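Local coordinates for protein AxyAgu115A (Amphibacillus xylanus NBRC 15112, PDB 6NPS) that is a family GH115 alpha-glucuronidase that probably hydrolyses glucuronic acid side groups from arabinoglucuronoxylan, at residues A[930-935]-A[942-947]; A[864-869]-A[892-897]; A[430-435]-A[831-836]. The protein carries 3 engineered substitutions. One frame throughout, in Å; residues are numbered along the deposited sequence.

Contact 1 of 3, residues A[930-935]-A[942-947]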
loop_
_atom_site.group_PDB
_atom_site.type_symbol
_atom_site.label_atom_id
_atom_site.label_comp_id
_atom_site.label_asym_id
_atom_site.label_seq_id
_atom_site.Cartn_x
_atom_site.Cartn_y
_atom_site.Cartn_z
ATOM N N LEU A 930 -18.188 -36.517 8.181
ATOM C CA LEU A 930 -18.546 -35.730 7.004
ATOM C C LEU A 930 -18.386 -36.607 5.770
ATOM O O LEU A 930 -17.288 -37.107 5.507
ATOM C CB LEU A 930 -17.674 -34.466 6.880
ATOM C CG LEU A 930 -17.693 -33.805 5.487
ATOM C CD1 LEU A 930 -19.030 -33.077 5.224
ATOM C CD2 LEU A 930 -16.488 -32.844 5.245
ATOM N N ARG A 931 -19.469 -36.810 5.023
ATOM C CA ARG A 931 -19.418 -37.541 3.760
ATOM C C ARG A 931 -19.526 -36.564 2.613
ATOM O O ARG A 931 -20.421 -35.711 2.612
ATOM C CB ARG A 931 -20.540 -38.574 3.663
ATOM C CG ARG A 931 -20.411 -39.689 4.648
ATOM C CD ARG A 931 -21.527 -40.726 4.536
ATOM N NE ARG A 931 -21.234 -41.812 5.460
ATOM C CZ ARG A 931 -21.923 -42.941 5.548
ATOM N NH1 ARG A 931 -22.969 -43.142 4.766
ATOM N NH2 ARG A 931 -21.556 -43.867 6.425
ATOM N N ILE A 932 -18.641 -36.699 1.629
ATOM C CA ILE A 932 -18.736 -35.946 0.387
ATOM C C ILE A 932 -19.055 -36.922 -0.740
ATOM O O ILE A 932 -18.316 -37.897 -0.970
ATOM C CB ILE A 932 -17.449 -35.169 0.102
ATOM C CG1 ILE A 932 -17.109 -34.324 1.339
ATOM C CG2 ILE A 932 -17.586 -34.352 -1.172
ATOM C CD1 ILE A 932 -15.941 -33.449 1.124
ATOM N N TYR A 933 -20.172 -36.682 -1.421
ATOM C CA TYR A 933 -20.617 -37.519 -2.530
ATOM C C TYR A 933 -20.327 -36.815 -3.846
ATOM O O TYR A 933 -20.563 -35.601 -3.984
ATOM C CB TYR A 933 -22.122 -37.804 -2.465
ATOM C CG TYR A 933 -22.628 -38.617 -1.315
ATOM C CD1 TYR A 933 -22.831 -38.050 -0.064
ATOM C CD2 TYR A 933 -22.965 -39.959 -1.487
ATOM C CE1 TYR A 933 -23.327 -38.814 0.997
ATOM C CE2 TYR A 933 -23.458 -40.726 -0.434
ATOM C CZ TYR A 933 -23.642 -40.143 0.797
ATOM O OH TYR A 933 -24.142 -40.887 1.840
ATOM N N ALA A 934 -19.866 -37.576 -4.833
ATOM C CA ALA A 934 -19.782 -37.024 -6.177
ATOM C C ALA A 934 -21.162 -36.969 -6.807
ATOM O O ALA A 934 -21.953 -37.896 -6.646
ATOM C CB ALA A 934 -18.860 -37.855 -7.065
ATOM N N VAL A 935 -21.444 -35.880 -7.552
ATOM C CA VAL A 935 -22.704 -35.755 -8.280
ATOM C C VAL A 935 -22.398 -35.329 -9.722
ATOM O O VAL A 935 -22.390 -36.165 -10.635
ATOM C CB VAL A 935 -23.655 -34.768 -7.561
ATOM C CG1 VAL A 935 -24.995 -34.567 -8.340
ATOM C CG2 VAL A 935 -23.911 -35.235 -6.111
ATOM N N GLU A 942 -9.316 -30.593 -3.401
ATOM C CA GLU A 942 -7.936 -30.549 -2.933
ATOM C C GLU A 942 -7.821 -30.427 -1.422
ATOM O O GLU A 942 -6.943 -31.062 -0.839
ATOM C CB GLU A 942 -7.172 -29.381 -3.584
ATOM C CG GLU A 942 -7.058 -29.583 -5.119
ATOM C CD GLU A 942 -6.421 -28.416 -5.911
ATOM O OE1 GLU A 942 -5.511 -27.715 -5.391
ATOM O OE2 GLU A 942 -6.830 -28.230 -7.089
ATOM N N LYS A 943 -8.660 -29.614 -0.782
ATOM C CA LYS A 943 -8.505 -29.327 0.642
ATOM C C LYS A 943 -9.876 -28.960 1.190
ATOM O O LYS A 943 -10.714 -28.402 0.476
ATOM C CB LYS A 943 -7.476 -28.180 0.880
ATOM C CG LYS A 943 -7.176 -27.892 2.383
ATOM C CD LYS A 943 -6.341 -26.616 2.572
ATOM C CE LYS A 943 -4.944 -26.808 2.099
ATOM N NZ LYS A 943 -4.143 -25.643 2.515
ATOM N N ILE A 944 -10.101 -29.304 2.457
ATOM C CA ILE A 944 -11.302 -28.929 3.196
ATOM C C ILE A 944 -10.850 -28.173 4.441
ATOM O O ILE A 944 -9.970 -28.645 5.168
ATOM C CB ILE A 944 -12.121 -30.162 3.616
ATOM C CG1 ILE A 944 -12.369 -31.087 2.415
ATOM C CG2 ILE A 944 -13.395 -29.735 4.310
ATOM C CD1 ILE A 944 -12.819 -32.499 2.808
ATOM N N VAL A 945 -11.494 -27.046 4.726
ATOM C CA VAL A 945 -11.216 -26.280 5.936
ATOM C C VAL A 945 -12.519 -26.108 6.702
ATOM O O VAL A 945 -13.544 -25.781 6.100
ATOM C CB VAL A 945 -10.592 -24.919 5.591
ATOM C CG1 VAL A 945 -10.332 -24.137 6.868
ATOM C CG2 VAL A 945 -9.302 -25.132 4.786
ATOM N N ILE A 946 -12.481 -26.321 8.029
ATOM C CA ILE A 946 -13.659 -26.221 8.883
ATOM C C ILE A 946 -13.335 -25.295 10.056
ATOM O O ILE A 946 -12.299 -25.457 10.712
ATOM C CB ILE A 946 -14.108 -27.614 9.394
ATOM C CG1 ILE A 946 -14.345 -28.598 8.219
ATOM C CG2 ILE A 946 -15.349 -27.502 10.289
ATOM C CD1 ILE A 946 -14.464 -30.116 8.672
ATOM N N TYR A 947 -14.225 -24.351 10.342
ATOM C CA TYR A 947 -13.955 -23.372 11.387
ATOM C C TYR A 947 -15.284 -22.826 11.870
ATOM O O TYR A 947 -16.283 -22.913 11.157
ATOM C CB TYR A 947 -13.040 -22.239 10.892
ATOM C CG TYR A 947 -13.469 -21.559 9.613
ATOM C CD1 TYR A 947 -13.067 -22.050 8.376
ATOM C CD2 TYR A 947 -14.271 -20.420 9.635
ATOM C CE1 TYR A 947 -13.440 -21.422 7.192
ATOM C CE2 TYR A 947 -14.658 -19.791 8.447
ATOM C CZ TYR A 947 -14.229 -20.293 7.239
ATOM O OH TYR A 947 -14.604 -19.691 6.063
#

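Contact 2 of 3, residues A[864-869]-A[892-897]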
loop_
_atom_site.group_PDB
_atom_site.type_symbol
_atom_site.label_atom_id
_atom_site.label_comp_id
_atom_site.label_asym_id
_atom_site.label_seq_id
_atom_site.Cartn_x
_atom_site.Cartn_y
_atom_site.Cartn_z
ATOM N N PHE A 864 -14.494 -25.688 0.793
ATOM C CA PHE A 864 -13.796 -26.569 -0.125
ATOM C C PHE A 864 -12.812 -25.752 -0.939
ATOM O O PHE A 864 -13.135 -24.655 -1.409
ATOM C CB PHE A 864 -14.765 -27.256 -1.086
ATOM C CG PHE A 864 -15.660 -28.243 -0.457
ATOM C CD1 PHE A 864 -15.396 -28.761 0.801
ATOM C CD2 PHE A 864 -16.782 -28.700 -1.151
ATOM C CE1 PHE A 864 -16.251 -29.688 1.376
ATOM C CE2 PHE A 864 -17.634 -29.643 -0.588
ATOM C CZ PHE A 864 -17.373 -30.128 0.678
ATOM N N TYR A 865 -11.645 -26.316 -1.163
ATOM C CA TYR A 865 -10.712 -25.816 -2.163
ATOM C C TYR A 865 -10.795 -26.770 -3.356
ATOM O O TYR A 865 -10.510 -27.960 -3.215
ATOM C CB TYR A 865 -9.289 -25.774 -1.607
ATOM C CG TYR A 865 -9.042 -24.645 -0.611
ATOM C CD1 TYR A 865 -9.713 -24.601 0.610
ATOM C CD2 TYR A 865 -8.119 -23.636 -0.894
ATOM C CE1 TYR A 865 -9.466 -23.569 1.546
ATOM C CE2 TYR A 865 -7.872 -22.616 0.007
ATOM C CZ TYR A 865 -8.540 -22.591 1.230
ATOM O OH TYR A 865 -8.305 -21.565 2.118
ATOM N N LEU A 866 -11.190 -26.250 -4.518
ATOM C CA LEU A 866 -11.455 -27.075 -5.697
ATOM C C LEU A 866 -10.631 -26.619 -6.888
ATOM O O LEU A 866 -10.387 -25.423 -7.076
ATOM C CB LEU A 866 -12.936 -27.023 -6.111
ATOM C CG LEU A 866 -13.960 -27.330 -5.038
ATOM C CD1 LEU A 866 -15.337 -26.910 -5.507
ATOM C CD2 LEU A 866 -13.920 -28.837 -4.715
ATOM N N GLN A 867 -10.257 -27.570 -7.730
ATOM C CA GLN A 867 -9.743 -27.189 -9.032
ATOM C C GLN A 867 -10.798 -26.354 -9.756
ATOM O O GLN A 867 -11.994 -26.668 -9.669
ATOM C CB GLN A 867 -9.378 -28.427 -9.852
ATOM C CG GLN A 867 -8.177 -28.187 -10.730
ATOM C CD GLN A 867 -8.548 -27.636 -12.092
ATOM O OE1 GLN A 867 -7.799 -26.857 -12.677
ATOM N NE2 GLN A 867 -9.704 -28.054 -12.612
ATOM N N PRO A 868 -10.399 -25.270 -10.469
ATOM C CA PRO A 868 -11.414 -24.397 -11.129
ATOM C C PRO A 868 -11.912 -24.957 -12.459
ATOM O O PRO A 868 -11.639 -24.456 -13.553
ATOM C CB PRO A 868 -10.656 -23.073 -11.307
ATOM C CG PRO A 868 -9.238 -23.468 -11.488
ATOM C CD PRO A 868 -9.039 -24.700 -10.565
ATOM N N SER A 869 -12.671 -26.030 -12.372
ATOM C CA SER A 869 -13.313 -26.647 -13.520
ATOM C C SER A 869 -14.573 -25.888 -13.922
ATOM O O SER A 869 -15.226 -25.231 -13.104
ATOM C CB SER A 869 -13.670 -28.095 -13.191
ATOM O OG SER A 869 -12.530 -28.894 -13.387
ATOM N N ILE A 892 -25.285 -29.434 -2.973
ATOM C CA ILE A 892 -24.905 -28.027 -2.944
ATOM C C ILE A 892 -24.266 -27.675 -4.274
ATOM O O ILE A 892 -23.556 -28.490 -4.869
ATOM C CB ILE A 892 -23.938 -27.678 -1.781
ATOM C CG1 ILE A 892 -22.644 -28.481 -1.876
ATOM C CG2 ILE A 892 -24.584 -27.872 -0.396
ATOM C CD1 ILE A 892 -21.454 -27.769 -1.269
ATOM N N ASN A 893 -24.533 -26.456 -4.739
ATOM C CA ASN A 893 -23.887 -25.893 -5.916
ATOM C C ASN A 893 -22.538 -25.344 -5.499
ATOM O O ASN A 893 -22.476 -24.470 -4.630
ATOM C CB ASN A 893 -24.767 -24.789 -6.515
ATOM C CG ASN A 893 -24.203 -24.193 -7.819
ATOM O OD1 ASN A 893 -23.151 -24.595 -8.326
ATOM N ND2 ASN A 893 -24.945 -23.236 -8.384
ATOM N N VAL A 894 -21.461 -25.815 -6.135
ATOM C CA VAL A 894 -20.122 -25.408 -5.714
ATOM C C VAL A 894 -19.621 -24.216 -6.523
ATOM O O VAL A 894 -18.463 -23.810 -6.382
ATOM C CB VAL A 894 -19.107 -26.570 -5.809
ATOM C CG1 VAL A 894 -19.554 -27.744 -4.939
ATOM C CG2 VAL A 894 -18.897 -27.001 -7.256
ATOM N N LEU A 895 -20.474 -23.638 -7.355
ATOM C CA LEU A 895 -20.140 -22.463 -8.172
ATOM C C LEU A 895 -20.769 -21.175 -7.623
ATOM O O LEU A 895 -21.807 -21.220 -6.964
ATOM C CB LEU A 895 -20.625 -22.647 -9.616
ATOM C CG LEU A 895 -19.960 -23.792 -10.376
ATOM C CD1 LEU A 895 -20.498 -23.841 -11.781
ATOM C CD2 LEU A 895 -18.483 -23.598 -10.396
ATOM N N PRO A 896 -20.177 -20.007 -7.915
ATOM C CA PRO A 896 -20.834 -18.728 -7.599
ATOM C C PRO A 896 -22.107 -18.496 -8.388
ATOM O O PRO A 896 -22.266 -18.953 -9.529
ATOM C CB PRO A 896 -19.788 -17.677 -7.991
ATOM C CG PRO A 896 -18.516 -18.380 -8.035
ATOM C CD PRO A 896 -18.808 -19.807 -8.425
ATOM N N ASP A 897 -23.002 -17.721 -7.777
ATOM C CA ASP A 897 -24.150 -17.183 -8.495
ATOM C C ASP A 897 -23.700 -16.521 -9.792
ATOM O O ASP A 897 -22.737 -15.744 -9.805
ATOM C CB ASP A 897 -24.885 -16.149 -7.631
ATOM C CG ASP A 897 -25.331 -16.706 -6.291
ATOM O OD1 ASP A 897 -25.007 -16.079 -5.255
ATOM O OD2 ASP A 897 -26.015 -17.754 -6.272
#

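Contact 3 of 3, residues A[430-435]-A[831-836]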
loop_
_atom_site.group_PDB
_atom_site.type_symbol
_atom_site.label_atom_id
_atom_site.label_comp_id
_atom_site.label_asym_id
_atom_site.label_seq_id
_atom_site.Cartn_x
_atom_site.Cartn_y
_atom_site.Cartn_z
ATOM N N LYS A 430 -2.445 -32.142 -14.576
ATOM C CA LYS A 430 -3.601 -31.376 -14.999
ATOM C C LYS A 430 -3.964 -31.679 -16.453
ATOM O O LYS A 430 -5.146 -31.870 -16.790
ATOM C CB LYS A 430 -3.302 -29.892 -14.823
ATOM C CG LYS A 430 -4.332 -28.931 -15.433
ATOM C CD LYS A 430 -5.544 -28.785 -14.571
ATOM C CE LYS A 430 -6.483 -27.684 -15.125
ATOM N NZ LYS A 430 -6.192 -26.316 -14.608
ATOM N N ILE A 431 -2.961 -31.713 -17.327
ATOM C CA ILE A 431 -3.219 -32.051 -18.735
ATOM C C ILE A 431 -3.856 -33.421 -18.840
ATOM O O ILE A 431 -4.797 -33.624 -19.626
ATOM C CB ILE A 431 -1.926 -31.985 -19.572
ATOM C CG1 ILE A 431 -1.347 -30.577 -19.540
ATOM C CG2 ILE A 431 -2.196 -32.351 -21.039
ATOM C CD1 ILE A 431 0.109 -30.537 -20.061
ATOM N N TRP A 432 -3.312 -34.408 -18.094
ATOM C CA TRP A 432 -3.876 -35.752 -18.134
ATOM C C TRP A 432 -5.333 -35.731 -17.686
ATOM O O TRP A 432 -6.203 -36.318 -18.339
ATOM C CB TRP A 432 -3.046 -36.717 -17.272
ATOM C CG TRP A 432 -3.610 -38.095 -17.206
ATOM C CD1 TRP A 432 -3.267 -39.147 -18.002
ATOM C CD2 TRP A 432 -4.636 -38.572 -16.328
ATOM N NE1 TRP A 432 -4.002 -40.244 -17.674
ATOM C CE2 TRP A 432 -4.841 -39.929 -16.636
ATOM C CE3 TRP A 432 -5.386 -37.993 -15.301
ATOM C CZ2 TRP A 432 -5.782 -40.714 -15.970
ATOM C CZ3 TRP A 432 -6.323 -38.781 -14.637
ATOM C CH2 TRP A 432 -6.499 -40.121 -14.966
ATOM N N GLU A 433 -5.622 -35.036 -16.576
ATOM C CA GLU A 433 -6.980 -35.050 -16.042
ATOM C C GLU A 433 -7.966 -34.409 -17.020
ATOM O O GLU A 433 -9.081 -34.896 -17.207
ATOM C CB GLU A 433 -7.017 -34.327 -14.693
ATOM C CG GLU A 433 -8.360 -34.392 -13.979
ATOM C CD GLU A 433 -9.144 -33.084 -14.121
ATOM O OE1 GLU A 433 -8.509 -32.041 -14.418
ATOM O OE2 GLU A 433 -10.383 -33.095 -13.928
ATOM N N GLN A 434 -7.599 -33.279 -17.590
ATOM C CA GLN A 434 -8.525 -32.601 -18.495
ATOM C C GLN A 434 -8.671 -33.372 -19.809
ATOM O O GLN A 434 -9.790 -33.588 -20.302
ATOM C CB GLN A 434 -8.036 -31.173 -18.753
ATOM C CG GLN A 434 -8.049 -30.272 -17.535
ATOM C CD GLN A 434 -9.458 -29.988 -17.069
ATOM O OE1 GLN A 434 -10.252 -29.414 -17.787
ATOM N NE2 GLN A 434 -9.778 -30.410 -15.851
ATOM N N MET A 435 -7.548 -33.743 -20.435
ATOM C CA MET A 435 -7.663 -34.371 -21.755
ATOM C C MET A 435 -8.208 -35.787 -21.674
ATOM O O MET A 435 -8.909 -36.206 -22.595
ATOM C CB MET A 435 -6.315 -34.365 -22.490
ATOM C CG MET A 435 -5.867 -32.956 -22.996
ATOM S SD MET A 435 -7.138 -31.954 -23.793
ATOM C CE MET A 435 -7.470 -32.935 -25.317
ATOM N N LYS A 831 -11.030 -37.202 -7.100
ATOM C CA LYS A 831 -11.972 -37.019 -8.194
ATOM C C LYS A 831 -12.686 -38.347 -8.414
ATOM O O LYS A 831 -12.076 -39.404 -8.282
ATOM C CB LYS A 831 -11.247 -36.538 -9.464
ATOM C CG LYS A 831 -12.187 -36.312 -10.633
ATOM C CD LYS A 831 -11.432 -35.916 -11.901
ATOM C CE LYS A 831 -12.401 -35.706 -13.038
ATOM N NZ LYS A 831 -11.734 -35.312 -14.310
ATOM N N ALA A 832 -13.972 -38.294 -8.736
ATOM C CA ALA A 832 -14.719 -39.524 -8.961
ATOM C C ALA A 832 -14.463 -40.082 -10.356
ATOM O O ALA A 832 -14.420 -39.341 -11.334
ATOM C CB ALA A 832 -16.219 -39.300 -8.771
ATOM N N PHE A 833 -14.305 -41.405 -10.446
ATOM C CA PHE A 833 -14.205 -42.096 -11.737
ATOM C C PHE A 833 -15.246 -43.207 -11.789
ATOM O O PHE A 833 -15.440 -43.910 -10.786
ATOM C CB PHE A 833 -12.809 -42.718 -11.954
ATOM C CG PHE A 833 -11.737 -41.714 -12.202
ATOM C CD1 PHE A 833 -11.279 -41.457 -13.498
ATOM C CD2 PHE A 833 -11.174 -41.011 -11.143
ATOM C CE1 PHE A 833 -10.288 -40.495 -13.724
ATOM C CE2 PHE A 833 -10.190 -40.066 -11.363
ATOM C CZ PHE A 833 -9.745 -39.804 -12.644
ATOM N N PRO A 834 -15.883 -43.448 -12.949
ATOM C CA PRO A 834 -15.723 -42.780 -14.256
ATOM C C PRO A 834 -16.122 -41.291 -14.221
ATOM O O PRO A 834 -16.961 -40.907 -13.411
ATOM C CB PRO A 834 -16.683 -43.574 -15.185
ATOM C CG PRO A 834 -16.837 -44.880 -14.531
ATOM C CD PRO A 834 -16.789 -44.615 -13.038
ATOM N N THR A 835 -15.533 -40.476 -15.096
ATOM C CA THR A 835 -15.661 -39.019 -15.022
ATOM C C THR A 835 -16.886 -38.454 -15.730
ATOM O O THR A 835 -17.167 -37.272 -15.547
ATOM C CB THR A 835 -14.456 -38.312 -15.651
ATOM O OG1 THR A 835 -14.416 -38.608 -17.059
ATOM C CG2 THR A 835 -13.191 -38.745 -15.024
ATOM N N ASP A 836 -17.581 -39.226 -16.560
ATOM C CA ASP A 836 -18.660 -38.707 -17.385
ATOM C C ASP A 836 -20.044 -39.002 -16.833
ATOM O O ASP A 836 -21.039 -38.604 -17.455
ATOM C CB ASP A 836 -18.554 -39.259 -18.809
ATOM C CG ASP A 836 -18.547 -40.794 -18.861
ATOM O OD1 ASP A 836 -17.917 -41.448 -17.995
ATOM O OD2 ASP A 836 -19.157 -41.348 -19.800
HETATM O O HOH W 1 -10.229 -36.969 -15.656
#

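Contact 1 of 3, residues A[930-935]-A[942-947]
The interior of the C-terminal beta-sandwich, consistent with a galactose-binding-like domain, is where Ile-932 and Leu-930 meet Ile-944 across the two strand layers. Strand 926-934 bonds to strands 847-854 and 879-884 in one layer, and strand 940-948 to 858-866 and 828-833 in the other. The two strands face each other across the core with no backbone bond between them, the CA atoms of Ile-932 and Ile-944 lying 10.6 Å apart. The two isoleucines reach toward each other tip to tip. In each, CG1 is anti to the carbonyl carbon (chi1 -53° in Ile-932, -51° in Ile-944) and the chain runs on extended to CD1, which brings the two CD1 methyls together. Tyr-850 packs on both isoleucines, Phe-864 on Ile-932 and Leu-862 on Ile-944, while Phe-852 and Val-884 surround Leu-930. Strand 940-948 carries a classic beta bulge, two residues, Glu-942 and Lys-943, standing opposite the single Tyr-865 of strand 858-866. The contact itself is thin and wholly apolar: Ile-932 CD1 sits 3.7 Å from Ile-944 CD1, and Leu-930 CD2 approaches that same methyl to 4.4 Å.

Contact 2 of 3, residues A[864-869]-A[892-897]
Leu-866 and Val-894 cross at about a right angle, the CD1 methyl of the leucine butting against the branch point of the valine. Val-894 CG1 lies anti to the carbonyl carbon (chi1 -59°), which leaves CG2 between the backbone N and the carbonyl carbon; Leu-866 CD1 meets the valine at Val-894 CB, 3.8 Å away, with Val-894 CG2 close by at 4.0 Å. Beside this pair, Ile-892 CD1 approaches the Phe-864 ring obliquely, 4.3 Å from Phe-864 CE2. An Asx turn at Asn-893 carries Val-894 itself: Asn-893 OD1 accepts a hydrogen bond of 3.0 Å from the backbone N of Leu-895, the donor standing 58° out of the carbonyl plane. The other segment turns just past Leu-866, where Pro-868 centres an inverse gamma turn. Leu-941 and Thr-917, from the strands flanking 858-866, pack on both Phe-864 and Leu-866, while Ala-880 touches Val-894. Phe-864 and Leu-866 from one layer thus meet Ile-892 near the end of its strand and Val-894 in the loop after it, at the edge where strand 890-893 runs into loop in the C-terminal beta-sandwich, consistent with its galactose-binding-like family.

Contact 3 of 3, residues A[430-435]-A[831-836]
Glu-433 and Lys-831 form a buried salt bridge, Lys-831 NZ giving a hydrogen bond of 2.6 Å to Glu-433 OE2. The ammonium comes from the anti side of that oxygen, 22° out of the carboxylate plane. Lys-831 reaches it fully extended, while Glu-433 bends at its second torsion (chi2 -102°) to bring the carboxylate round. A water makes a second link: it accepts from Lys-831 NZ at 2.6 Å and donates to the backbone Glu-433 O at 2.8 Å. The other carboxylate oxygen, Glu-433 OE1, is met on its syn side by Gln-434 NE2 and also bonds to Tyr-823 OH; Gln-434 OE1 in turn accepts from the backbone N of Leu-390. With an alanine in place of Glu-433, Lys-831 would probably be left without its countercharge in a buried setting, and Gln-434 NE2 and Tyr-823 OH would lose the oxygen they share. Trp-432 points the edge of its indole at Phe-833, Trp-432 CH2 lying 4.0 Å from Phe-833 CZ. Helix 428-440, which follows strand 405-410 of the TIM-type barrel and packs on helix 458-469, thus meets strand 828-833 of the C-terminal beta domain, with Leu-820 of the adjoining strand 814-821 against Trp-432.

How the contacts relate
All three contacts are buried, though contact 2 has partly exposed Ile-892 at its margin. Contacts 1 and 2 belong to one beta-sandwich, their centres about 11 Å apart, and bridge its layers, contact 1 with aliphatic groups alone, contact 2 with one phenylalanine ring added; strands 858-866 and 940-948, one from each contact, are neighbours, Tyr-865 N bonding to Lys-943 O at 2.8 Å. Contact 3 instead joins two domains, and there charge, an amide and water accompany the aromatic packing. It is tied to the others through strand 828-833, a neighbour of 940-948, and by Ala-832 packing on Ala-934. The barrel helix also reaches contact 2 directly, Lys-430 NZ bonding to Gln-867 OE1.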